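PDB 3BJO: uncharacterized ATP-binding protein MJ1010 from Methanocaldococcus jannaschii DSM 2661, which is of unknown function but probably binds ATP, and is represented here by its C-terminal domain, a member of the helix-turn-helix clan. Local coordinates for residues A[33-37]-A[38-42]; A[58-61]-A[62-66]; A[71-75]-A[76-80]; A[6-9]-A[10-14]. All coordinates share one frame; numbering follows the deposited sequence.

Interaction 3 (71-75 with 76-80) lies nearest the centre of the chain. It ends helix 67-75 and starts strand 79-82, with leucines packed inside and lysines at the surface. Interaction 1 (33-37 with 38-42) is a beta hairpin that rests on the same helix through Val33, Ile35 and Ile42. Interaction 2 (58-61 with 62-66) leads into that helix from strand 60-61, in the same sheet as strand 79-82, and binds a formic acid molecule on its surface. Interaction 4 (6-9 with 10-14) is a surface contact within helix 3-24, and its centre is about 35 Å from the centre of interaction 1. Its bonds repeat regularly; the other three contacts make turns.

Interaction 1 (A[33-37]-A[38-42])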
loop_
_atom_site.group_PDB
_atom_site.type_symbol
_atom_site.label_atom_id
_atom_site.label_comp_id
_atom_site.label_asym_id
_atom_site.label_seq_id
_atom_site.Cartn_x
_atom_site.Cartn_y
_atom_site.Cartn_z
ATOM N N VAL A 33 9.233 -9.156 8.490
ATOM C CA VAL A 33 9.377 -9.341 7.041
ATOM C C VAL A 33 10.580 -10.237 6.714
ATOM O O VAL A 33 11.709 -9.973 7.138
ATOM C CB VAL A 33 9.606 -7.945 6.348
ATOM C CG1 VAL A 33 9.415 -8.052 4.844
ATOM C CG2 VAL A 33 8.658 -6.874 6.935
ATOM N N ASN A 34 10.326 -11.282 5.941
ATOM C CA ASN A 34 11.354 -12.227 5.479
ATOM C C ASN A 34 11.935 -11.789 4.135
ATOM O O ASN A 34 11.196 -11.634 3.156
ATOM C CB ASN A 34 10.742 -13.635 5.318
ATOM C CG ASN A 34 10.395 -14.290 6.657
ATOM O OD1 ASN A 34 10.627 -13.724 7.730
ATOM N ND2 ASN A 34 9.864 -15.500 6.597
ATOM N N ILE A 35 13.242 -11.550 4.098
ATOM C CA ILE A 35 13.929 -11.246 2.842
ATOM C C ILE A 35 15.140 -12.174 2.770
ATOM O O ILE A 35 16.218 -11.890 3.348
ATOM C CB ILE A 35 14.331 -9.736 2.719
ATOM C CG1 ILE A 35 13.087 -8.840 2.777
ATOM C CG2 ILE A 35 15.117 -9.496 1.411
ATOM C CD1 ILE A 35 13.400 -7.423 3.063
ATOM N N GLU A 36 14.936 -13.306 2.079
ATOM C CA GLU A 36 15.888 -14.396 2.072
ATOM C C GLU A 36 16.186 -14.749 3.517
ATOM O O GLU A 36 15.308 -15.130 4.271
ATOM C CB GLU A 36 17.191 -14.013 1.349
ATOM C CG GLU A 36 17.174 -14.157 -0.173
ATOM C CD GLU A 36 16.432 -13.007 -0.854
ATOM O OE1 GLU A 36 16.930 -11.839 -0.771
ATOM O OE2 GLU A 36 15.367 -13.294 -1.480
ATOM N N GLU A 37 17.427 -14.548 3.913
ATOM C CA GLU A 37 17.862 -14.976 5.207
ATOM C C GLU A 37 17.533 -13.948 6.292
ATOM O O GLU A 37 17.560 -14.284 7.477
ATOM C CB GLU A 37 19.341 -15.347 5.129
ATOM C CG GLU A 37 19.521 -16.689 4.352
ATOM C CD GLU A 37 20.809 -16.788 3.499
ATOM O OE1 GLU A 37 21.917 -16.349 3.956
ATOM O OE2 GLU A 37 20.694 -17.339 2.365
ATOM N N GLU A 38 17.178 -12.724 5.874
ATOM C CA GLU A 38 16.876 -11.609 6.781
ATOM C C GLU A 38 15.482 -11.708 7.343
ATOM O O GLU A 38 14.529 -12.012 6.631
ATOM C CB GLU A 38 16.959 -10.269 6.071
ATOM C CG GLU A 38 18.343 -9.850 5.603
ATOM C CD GLU A 38 18.303 -8.545 4.813
ATOM O OE1 GLU A 38 17.243 -8.207 4.233
ATOM O OE2 GLU A 38 19.345 -7.878 4.723
ATOM N N ILE A 39 15.372 -11.397 8.624
ATOM C CA ILE A 39 14.083 -11.188 9.257
ATOM C C ILE A 39 14.052 -9.789 9.874
ATOM O O ILE A 39 14.812 -9.497 10.785
ATOM C CB ILE A 39 13.812 -12.247 10.315
ATOM C CG1 ILE A 39 13.759 -13.638 9.652
ATOM C CG2 ILE A 39 12.520 -11.920 11.036
ATOM C CD1 ILE A 39 14.024 -14.806 10.605
ATOM N N ILE A 40 13.178 -8.937 9.367
ATOM C CA ILE A 40 13.216 -7.518 9.720
ATOM C C ILE A 40 11.864 -7.029 10.232
ATOM O O ILE A 40 10.805 -7.185 9.579
ATOM C CB ILE A 40 13.703 -6.632 8.532
ATOM C CG1 ILE A 40 15.168 -6.951 8.168
ATOM C CG2 ILE A 40 13.562 -5.137 8.910
ATOM C CD1 ILE A 40 15.598 -6.467 6.767
ATOM N N GLU A 41 11.916 -6.428 11.410
ATOM C CA GLU A 41 10.728 -5.911 12.038
ATOM C C GLU A 41 10.516 -4.499 11.565
ATOM O O GLU A 41 11.463 -3.687 11.541
ATOM C CB GLU A 41 10.915 -5.910 13.558
ATOM C CG GLU A 41 9.670 -5.586 14.349
ATOM C CD GLU A 41 9.935 -5.678 15.836
ATOM O OE1 GLU A 41 9.512 -6.687 16.453
ATOM O OE2 GLU A 41 10.602 -4.758 16.360
ATOM N N ILE A 42 9.277 -4.212 11.180
ATOM C CA ILE A 42 8.880 -2.858 10.826
ATOM C C ILE A 42 7.658 -2.471 11.635
ATOM O O ILE A 42 7.026 -3.328 12.254
ATOM C CB ILE A 42 8.543 -2.714 9.282
ATOM C CG1 ILE A 42 7.410 -3.657 8.869
ATOM C CG2 ILE A 42 9.807 -2.965 8.422
ATOM C CD1 ILE A 42 7.041 -3.572 7.427
HETATM O O HOH W 1 13.875 -14.693 6.440
#
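Val33 and Ile42 meet at the tightly packed end of this beta hairpin. Val33 CG2 lies 3.7 Å from Ile42 CD1. The chi1 of Ile42 (59°) sets CG1 between the backbone N and the carbonyl carbon, and from there CD1 reaches the valine. The same face carries Val33, Ile35, Glu38 and Ile40. It is turned to helix 67-75, where Val33 rests on Val71 and Ile40 and Ile42 rest on Ala68. Ile35 CD1 and Ile40 CD1 approach more loosely, at 4.4 Å. The extended side chain of Glu38 runs back across Ile35. Its OE1 lies 3.6 Å from Ile35 CB, a polar atom against an apolar branch.

The other face is more open. There Asn34 and Ile39 form a non-hydrogen-bonded pair, alongside each other. Asn34 OD1 comes to 3.7 Å from Ile39 CG1. The hairpin closes through a type II' turn from Ile35 to Glu38, with Glu36 and Glu37 at exposed corners. A water bridges Glu36 O and Glu38 O, donating to both.

Two hydrogen-bonded pairs join the strands. Val33 N gives a nearly straight bond to Ile40 O (2.7 Å, 175°), and Ile40 N returns one to Val33 O. Ile35 and Glu38 also exchange bonds, the one from Glu38 N more bent. Backbone bonds fix the register, the valine and isoleucines of one face seat the hairpin on the helix, and the acidic turn is left at the surface.

Interaction 2 (A[58-61]-A[62-66]). With FMT (formic acid), chain B.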
loop_
_atom_site.group_PDB
_atom_site.type_symbol
_atom_site.label_atom_id
_atom_site.label_comp_id
_atom_site.label_asym_id
_atom_site.label_seq_id
_atom_site.Cartn_x
_atom_site.Cartn_y
_atom_site.Cartn_z
ATOM N N TYR A 58 1.482 8.805 -8.450
ATOM C CA TYR A 58 1.063 7.415 -8.624
ATOM C C TYR A 58 2.253 6.482 -8.529
ATOM O O TYR A 58 2.140 5.390 -8.006
ATOM C CB TYR A 58 0.319 7.208 -9.962
ATOM C CG TYR A 58 -0.325 5.845 -10.157
ATOM C CD1 TYR A 58 -1.440 5.481 -9.442
ATOM C CD2 TYR A 58 0.152 4.956 -11.123
ATOM C CE1 TYR A 58 -2.080 4.216 -9.636
ATOM C CE2 TYR A 58 -0.472 3.692 -11.345
ATOM C CZ TYR A 58 -1.583 3.334 -10.581
ATOM O OH TYR A 58 -2.206 2.098 -10.765
ATOM N N GLU A 59 3.407 6.944 -8.988
ATOM C CA GLU A 59 4.576 6.092 -9.118
ATOM C C GLU A 59 5.722 6.607 -8.264
ATOM O O GLU A 59 6.172 7.744 -8.439
ATOM C CB GLU A 59 5.010 6.006 -10.589
ATOM C CG GLU A 59 6.167 5.034 -10.832
ATOM C CD GLU A 59 6.575 4.922 -12.318
ATOM O OE1 GLU A 59 6.297 5.861 -13.117
ATOM O OE2 GLU A 59 7.205 3.893 -12.677
ATOM N N ILE A 60 6.192 5.759 -7.352
ATOM C CA ILE A 60 7.188 6.172 -6.338
ATOM C C ILE A 60 8.523 5.415 -6.418
ATOM O O ILE A 60 8.551 4.203 -6.522
ATOM C CB ILE A 60 6.608 6.080 -4.907
ATOM C CG1 ILE A 60 5.440 7.086 -4.712
ATOM C CG2 ILE A 60 7.716 6.329 -3.795
ATOM C CD1 ILE A 60 5.825 8.592 -4.874
ATOM N N GLU A 61 9.621 6.142 -6.337
ATOM C CA GLU A 61 10.965 5.520 -6.332
ATOM C C GLU A 61 11.246 4.644 -5.112
ATOM O O GLU A 61 11.033 5.080 -3.958
ATOM C CB GLU A 61 12.011 6.604 -6.450
ATOM C CG GLU A 61 12.058 7.208 -7.874
ATOM C CD GLU A 61 12.804 8.501 -7.931
ATOM O OE1 GLU A 61 13.270 8.971 -6.889
ATOM O OE2 GLU A 61 12.932 9.065 -9.027
ATOM N N VAL A 62 11.729 3.417 -5.349
ATOM C CA VAL A 62 11.988 2.504 -4.230
ATOM C C VAL A 62 13.040 3.078 -3.252
ATOM O O VAL A 62 13.079 2.695 -2.092
ATOM C CB VAL A 62 12.449 1.108 -4.675
ATOM C CG1 VAL A 62 11.388 0.418 -5.477
ATOM C CG2 VAL A 62 13.783 1.153 -5.459
ATOM N N ASP A 63 13.873 3.984 -3.754
ATOM C CA ASP A 63 14.955 4.541 -2.984
ATOM C C ASP A 63 14.434 5.471 -1.878
ATOM O O ASP A 63 15.199 5.872 -0.989
ATOM C CB ASP A 63 15.909 5.298 -3.923
ATOM C CG ASP A 63 16.812 4.370 -4.731
ATOM O OD1 ASP A 63 16.884 3.165 -4.445
ATOM O OD2 ASP A 63 17.474 4.856 -5.647
ATOM N N LYS A 64 13.128 5.797 -1.928
ATOM C CA LYS A 64 12.491 6.601 -0.869
ATOM C C LYS A 64 11.978 5.804 0.352
ATOM O O LYS A 64 11.596 6.381 1.351
ATOM C CB LYS A 64 11.332 7.429 -1.465
ATOM C CG LYS A 64 11.839 8.476 -2.458
ATOM C CD LYS A 64 10.681 9.255 -3.004
ATOM C CE LYS A 64 11.162 10.464 -3.763
ATOM N NZ LYS A 64 10.128 10.896 -4.758
ATOM N N ILE A 65 11.991 4.489 0.257
ATOM C CA ILE A 65 11.306 3.579 1.189
ATOM C C ILE A 65 12.208 2.378 1.526
ATOM O O ILE A 65 12.836 1.826 0.617
ATOM C CB ILE A 65 9.990 3.014 0.536
ATOM C CG1 ILE A 65 9.007 4.157 0.256
ATOM C CG2 ILE A 65 9.297 1.992 1.506
ATOM C CD1 ILE A 65 7.884 3.760 -0.779
ATOM N N PRO A 66 12.316 2.009 2.820
ATOM C CA PRO A 66 13.134 0.859 3.131
ATOM C C PRO A 66 12.567 -0.383 2.463
ATOM O O PRO A 66 11.342 -0.608 2.480
ATOM C CB PRO A 66 12.972 0.689 4.644
ATOM C CG PRO A 66 12.544 2.072 5.136
ATOM C CD PRO A 66 11.699 2.600 4.022
HETATM C C FMT B . 9.289 9.641 -7.358
HETATM O O1 FMT B . 9.369 9.002 -6.306
HETATM O O2 FMT B . 8.990 9.149 -8.439
#
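Ile60 lays its CG2 methyl against the CD1 methyl of Ile65, 4.0 Å away, with the two side chains crossing at about a right angle. The pair is buried against Leu53. The contact spans the short strand 60-61 and the 3-10 turn 62-64, just before helix 67-75. The three-stranded antiparallel sheet and the helices beside it are consistent with a winged-helix fold. Pro66 holds the N-cap position of helix 67-75.

The turn is held by its backbone. Lys64 N donates to Glu61 O at 3.0 Å, from above the carbonyl plane. Ile65 N bonds to Val62 O, one residue further on. Lys64 CB packs on the same Glu61 carbonyl oxygen at 3.4 Å.

On the solvent side the side chains of Glu61 and Lys64 lie round a formic acid molecule, probably from the crystallisation liquor. Lys64 is extended beyond CG, which carries its amine back across the turn to the strand. Glu61 CD stands 3.7 Å from the formic acid carbon. Glu61 OE1 and Lys64 NZ are 4.3 Å apart, too far for a salt bridge. The lysine charge would probably still ease the two acidic groups lying close together. Oxygen O1 of the formic acid takes two bonds: a nearly straight one from Glu61 N (2.9 Å, 176°) and a shorter one from Lys64 NZ at 2.6 Å.

Interaction 3 (A[71-75]-A[76-80]); sequences VYLVK and KNILF
Lys76 CG sits over one face of the Tyr72 ring in a CH-pi contact, 3.9 Å from the centroid and 14° off the normal. The lysine bends at chi2 (-72°), and this brings CE back along the ring to 3.7 Å from Tyr72 CE1. The tyrosine side chain also packs against Leu26, Pro31 and Ile47. An alanine in place of Tyr72 is likely to leave the aliphatic part of Lys76 without its support and to open a gap beside those residues.

The hydrogen bonds are all backbone. Lys76 N donates to Tyr72 O, the last regular turn of helix 67-75. Then the chain reverses in a Schellman motif: Ile78 N bonds to Leu73 O at 2.9 Å and Asn77 N to Val74 O. Asn77, with positive phi, is the C-prime residue. Leu73 O also accepts from Leu79 N. It is thus gripped twice, by Ile78 N nearly along the C=O axis and by Leu79 N from above the carbonyl plane. The motif ends the helix and sends the chain directly into strand 79-82.

Apolar packing backs the turn. Leu73 and Leu79 lie side by side, with CD1 of Leu73 3.6 Å from CD2 of Leu79. Val74 CG2 touches Leu79 CB at 4.2 Å, and Val74 CA points a C-H at Leu79 O.

The charges sit outside. Lys75 NZ and Lys76 NZ are 3.5 Å apart on side chains that run alongside each other, a proximity that probably costs some energy at this exposed helix end.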
loop_
_atom_site.group_PDB
_atom_site.type_symbol
_atom_site.label_atom_id
_atom_site.label_comp_id
_atom_site.label_asym_id
_atom_site.label_seq_id
_atom_site.Cartn_x
_atom_site.Cartn_y
_atom_site.Cartn_z
ATOM N N VAL A 71 8.761 -4.349 0.523
ATOM C CA VAL A 71 8.551 -5.811 0.362
ATOM C C VAL A 71 7.268 -6.271 1.095
ATOM O O VAL A 71 6.481 -7.055 0.555
ATOM C CB VAL A 71 9.748 -6.623 0.831
ATOM C CG1 VAL A 71 9.362 -8.118 1.082
ATOM C CG2 VAL A 71 10.865 -6.540 -0.217
ATOM N N TYR A 72 7.065 -5.771 2.317
ATOM C CA TYR A 72 5.838 -6.087 3.057
ATOM C C TYR A 72 4.623 -5.613 2.261
ATOM O O TYR A 72 3.657 -6.349 2.114
ATOM C CB TYR A 72 5.896 -5.455 4.474
ATOM C CG TYR A 72 4.652 -5.670 5.334
ATOM C CD1 TYR A 72 4.397 -6.894 5.942
ATOM C CD2 TYR A 72 3.725 -4.648 5.513
ATOM C CE1 TYR A 72 3.223 -7.088 6.733
ATOM C CE2 TYR A 72 2.566 -4.836 6.283
ATOM C CZ TYR A 72 2.341 -6.054 6.881
ATOM O OH TYR A 72 1.193 -6.217 7.605
ATOM N N LEU A 73 4.687 -4.388 1.721
ATOM C CA LEU A 73 3.525 -3.773 1.055
ATOM C C LEU A 73 3.218 -4.459 -0.295
ATOM O O LEU A 73 2.083 -4.487 -0.743
ATOM C CB LEU A 73 3.784 -2.280 0.827
ATOM C CG LEU A 73 3.800 -1.371 2.080
ATOM C CD1 LEU A 73 4.318 0.036 1.731
ATOM C CD2 LEU A 73 2.396 -1.253 2.611
ATOM N N VAL A 74 4.252 -5.024 -0.925
ATOM C CA VAL A 74 4.063 -5.851 -2.108
ATOM C C VAL A 74 3.483 -7.205 -1.696
ATOM O O VAL A 74 2.516 -7.651 -2.270
ATOM C CB VAL A 74 5.389 -5.998 -2.935
ATOM C CG1 VAL A 74 5.185 -6.986 -4.143
ATOM C CG2 VAL A 74 5.828 -4.619 -3.430
ATOM N N LYS A 75 4.071 -7.842 -0.684
ATOM C CA LYS A 75 3.598 -9.149 -0.218
ATOM C C LYS A 75 2.109 -9.062 0.075
ATOM O O LYS A 75 1.336 -9.977 -0.242
ATOM C CB LYS A 75 4.336 -9.553 1.052
ATOM C CG LYS A 75 4.021 -10.960 1.570
ATOM C CD LYS A 75 4.174 -11.034 3.115
ATOM C CE LYS A 75 3.567 -12.354 3.699
ATOM N NZ LYS A 75 2.074 -12.453 3.482
ATOM N N LYS A 76 1.724 -7.934 0.674
ATOM C CA LYS A 76 0.352 -7.697 1.108
ATOM C C LYS A 76 -0.583 -7.141 0.046
ATOM O O LYS A 76 -1.685 -6.698 0.379
ATOM C CB LYS A 76 0.353 -6.787 2.352
ATOM C CG LYS A 76 0.996 -7.443 3.570
ATOM C CD LYS A 76 0.131 -8.560 4.185
ATOM C CE LYS A 76 0.950 -9.482 5.094
ATOM N NZ LYS A 76 0.133 -10.640 5.738
ATOM N N ASN A 77 -0.138 -7.162 -1.214
ATOM C CA ASN A 77 -0.902 -6.720 -2.374
ATOM C C ASN A 77 -1.385 -5.299 -2.342
ATOM O O ASN A 77 -2.450 -4.997 -2.877
ATOM C CB ASN A 77 -2.093 -7.654 -2.629
ATOM C CG ASN A 77 -1.664 -9.076 -2.713
ATOM O OD1 ASN A 77 -0.860 -9.440 -3.575
ATOM N ND2 ASN A 77 -2.168 -9.893 -1.799
ATOM N N ILE A 78 -0.604 -4.428 -1.713
ATOM C CA ILE A 78 -0.911 -3.003 -1.707
ATOM C C ILE A 78 -0.218 -2.336 -2.888
ATOM O O ILE A 78 -0.782 -1.440 -3.513
ATOM C CB ILE A 78 -0.471 -2.298 -0.361
ATOM C CG1 ILE A 78 -0.994 -3.058 0.886
ATOM C CG2 ILE A 78 -0.923 -0.833 -0.340
ATOM C CD1 ILE A 78 -2.504 -3.198 0.993
ATOM N N LEU A 79 1.017 -2.757 -3.164
ATOM C CA LEU A 79 1.881 -2.110 -4.155
ATOM C C LEU A 79 2.398 -3.154 -5.138
ATOM O O LEU A 79 2.456 -4.322 -4.798
ATOM C CB LEU A 79 3.069 -1.486 -3.417
ATOM C CG LEU A 79 3.040 -0.006 -2.964
ATOM C CD1 LEU A 79 1.718 0.642 -2.745
ATOM C CD2 LEU A 79 3.955 0.243 -1.813
ATOM N N PHE A 80 2.759 -2.721 -6.355
ATOM C CA PHE A 80 3.563 -3.483 -7.297
ATOM C C PHE A 80 4.941 -2.893 -7.384
ATOM O O PHE A 80 5.075 -1.680 -7.335
ATOM C CB PHE A 80 2.997 -3.395 -8.730
ATOM C CG PHE A 80 1.874 -4.333 -9.010
ATOM C CD1 PHE A 80 1.979 -5.680 -8.691
ATOM C CD2 PHE A 80 0.698 -3.860 -9.624
ATOM C CE1 PHE A 80 0.900 -6.559 -8.957
ATOM C CE2 PHE A 80 -0.384 -4.720 -9.919
ATOM C CZ PHE A 80 -0.293 -6.070 -9.578
#

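Interaction 4 (A[6-9]-A[10-14])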
loop_
_atom_site.group_PDB
_atom_site.type_symbol
_atom_site.label_atom_id
_atom_site.label_comp_id
_atom_site.label_asym_id
_atom_site.label_seq_id
_atom_site.Cartn_x
_atom_site.Cartn_y
_atom_site.Cartn_z
ATOM N N ASP A 6 -22.192 3.476 -10.190
ATOM C CA ASP A 6 -22.449 2.895 -8.861
ATOM C C ASP A 6 -21.612 1.642 -8.626
ATOM O O ASP A 6 -21.217 1.392 -7.531
ATOM C CB ASP A 6 -23.946 2.534 -8.744
ATOM C CG ASP A 6 -24.815 3.775 -8.554
ATOM O OD1 ASP A 6 -24.285 4.842 -8.167
ATOM O OD2 ASP A 6 -26.002 3.713 -8.805
ATOM N N VAL A 7 -21.372 0.851 -9.664
ATOM C CA VAL A 7 -20.592 -0.387 -9.513
ATOM C C VAL A 7 -19.166 0.020 -9.140
ATOM O O VAL A 7 -18.620 -0.483 -8.184
ATOM C CB VAL A 7 -20.591 -1.186 -10.823
ATOM C CG1 VAL A 7 -19.397 -2.137 -10.937
ATOM C CG2 VAL A 7 -21.927 -1.952 -11.033
ATOM N N LEU A 8 -18.570 0.934 -9.887
ATOM C CA LEU A 8 -17.226 1.461 -9.527
ATOM C C LEU A 8 -17.162 2.015 -8.090
ATOM O O LEU A 8 -16.160 1.893 -7.373
ATOM C CB LEU A 8 -16.833 2.569 -10.548
ATOM C CG LEU A 8 -15.467 3.260 -10.252
ATOM C CD1 LEU A 8 -14.331 2.236 -10.227
ATOM C CD2 LEU A 8 -15.232 4.331 -11.335
ATOM N N ASN A 9 -18.220 2.713 -7.679
ATOM C CA ASN A 9 -18.302 3.275 -6.326
ATOM C C ASN A 9 -18.266 2.139 -5.265
ATOM O O ASN A 9 -17.563 2.231 -4.250
ATOM C CB ASN A 9 -19.620 4.010 -6.213
ATOM C CG ASN A 9 -19.468 5.327 -5.588
ATOM O OD1 ASN A 9 -19.040 5.433 -4.415
ATOM N ND2 ASN A 9 -19.777 6.391 -6.368
ATOM N N ILE A 10 -18.990 1.052 -5.537
ATOM C CA ILE A 10 -18.855 -0.164 -4.726
ATOM C C ILE A 10 -17.401 -0.582 -4.574
ATOM O O ILE A 10 -16.918 -0.822 -3.467
ATOM C CB ILE A 10 -19.655 -1.339 -5.304
ATOM C CG1 ILE A 10 -21.172 -1.078 -5.216
ATOM C CG2 ILE A 10 -19.359 -2.669 -4.536
ATOM C CD1 ILE A 10 -21.598 -0.508 -3.879
ATOM N N LEU A 11 -16.696 -0.652 -5.700
ATOM C CA LEU A 11 -15.344 -1.191 -5.731
ATOM C C LEU A 11 -14.428 -0.255 -4.940
ATOM O O LEU A 11 -13.546 -0.706 -4.216
ATOM C CB LEU A 11 -14.873 -1.378 -7.181
ATOM C CG LEU A 11 -15.656 -2.424 -8.029
ATOM C CD1 LEU A 11 -15.188 -2.499 -9.493
ATOM C CD2 LEU A 11 -15.672 -3.805 -7.336
ATOM N N LEU A 12 -14.642 1.043 -5.102
ATOM C CA LEU A 12 -13.854 2.088 -4.449
ATOM C C LEU A 12 -13.983 2.058 -2.920
ATOM O O LEU A 12 -12.956 2.081 -2.202
ATOM C CB LEU A 12 -14.230 3.477 -5.024
ATOM C CG LEU A 12 -13.725 3.851 -6.456
ATOM C CD1 LEU A 12 -14.463 5.010 -7.013
ATOM C CD2 LEU A 12 -12.226 4.151 -6.437
HETATM N N MSE A 13 -15.222 2.023 -2.439
HETATM C CA MSE A 13 -15.558 1.935 -1.010
HETATM C C MSE A 13 -15.054 0.645 -0.378
HETATM O O MSE A 13 -14.499 0.652 0.729
HETATM C CB MSE A 13 -17.075 2.047 -0.784
HETATM C CG MSE A 13 -17.711 3.390 -1.132
HETATM SE SE MSE A 13 -16.703 5.016 -0.485
HETATM C CE MSE A 13 -16.732 4.679 1.457
ATOM N N ASP A 14 -15.270 -0.474 -1.054
ATOM C CA ASP A 14 -14.742 -1.742 -0.597
ATOM C C ASP A 14 -13.236 -1.671 -0.345
ATOM O O ASP A 14 -12.767 -2.225 0.632
ATOM C CB ASP A 14 -15.034 -2.829 -1.648
ATOM C CG ASP A 14 -14.518 -4.202 -1.249
ATOM O OD1 ASP A 14 -15.062 -4.778 -0.262
ATOM O OD2 ASP A 14 -13.606 -4.720 -1.972
#
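Asn9 has the most surface buried here, and it lies next to Met13, a selenomethionine, one turn further along the helix. Asn9 OD1 comes to 4.1 Å from Met13 CG. The backbones bond more closely: Met13 N donates to Asn9 O at 3.0 Å in an almost straight line (174°). Met13 CG also rests on that carbonyl oxygen.

Leu8 pairs with Leu12. The two side chains cross obliquely, and Leu8 CG touches Leu12 CD1 at 3.8 Å. Leu8 holds its CG opposite the backbone N (chi1 177°), which swings the branch along the helix to Leu12. Leu12 in turn lays CG against Leu8 O, 3.3 Å away, while its N bonds to the same oxygen. Beyond the pair, Leu12 reaches Leu94 and Asn97 of helix 93-102. A serine at Leu12 would probably leave Leu8 without its apolar neighbour and weaken the packing on Leu94.

Ile10 looks back to the residues before it. Its N bonds to Asp6 O at 3.0 Å, and its CG1 lies 3.4 Å from that oxygen. Its CB meets Val7 O at 3.2 Å. Val7 O also takes the Leu11 N bond, in the carbonyl plane.

Most of these residues are exposed in the single chain; Leu11 and Leu12 touch helix 93-102. The repeated bonds from each N to the carbonyl four residues earlier are those of a regular alpha helix, here the outer part of the long helix 3-24.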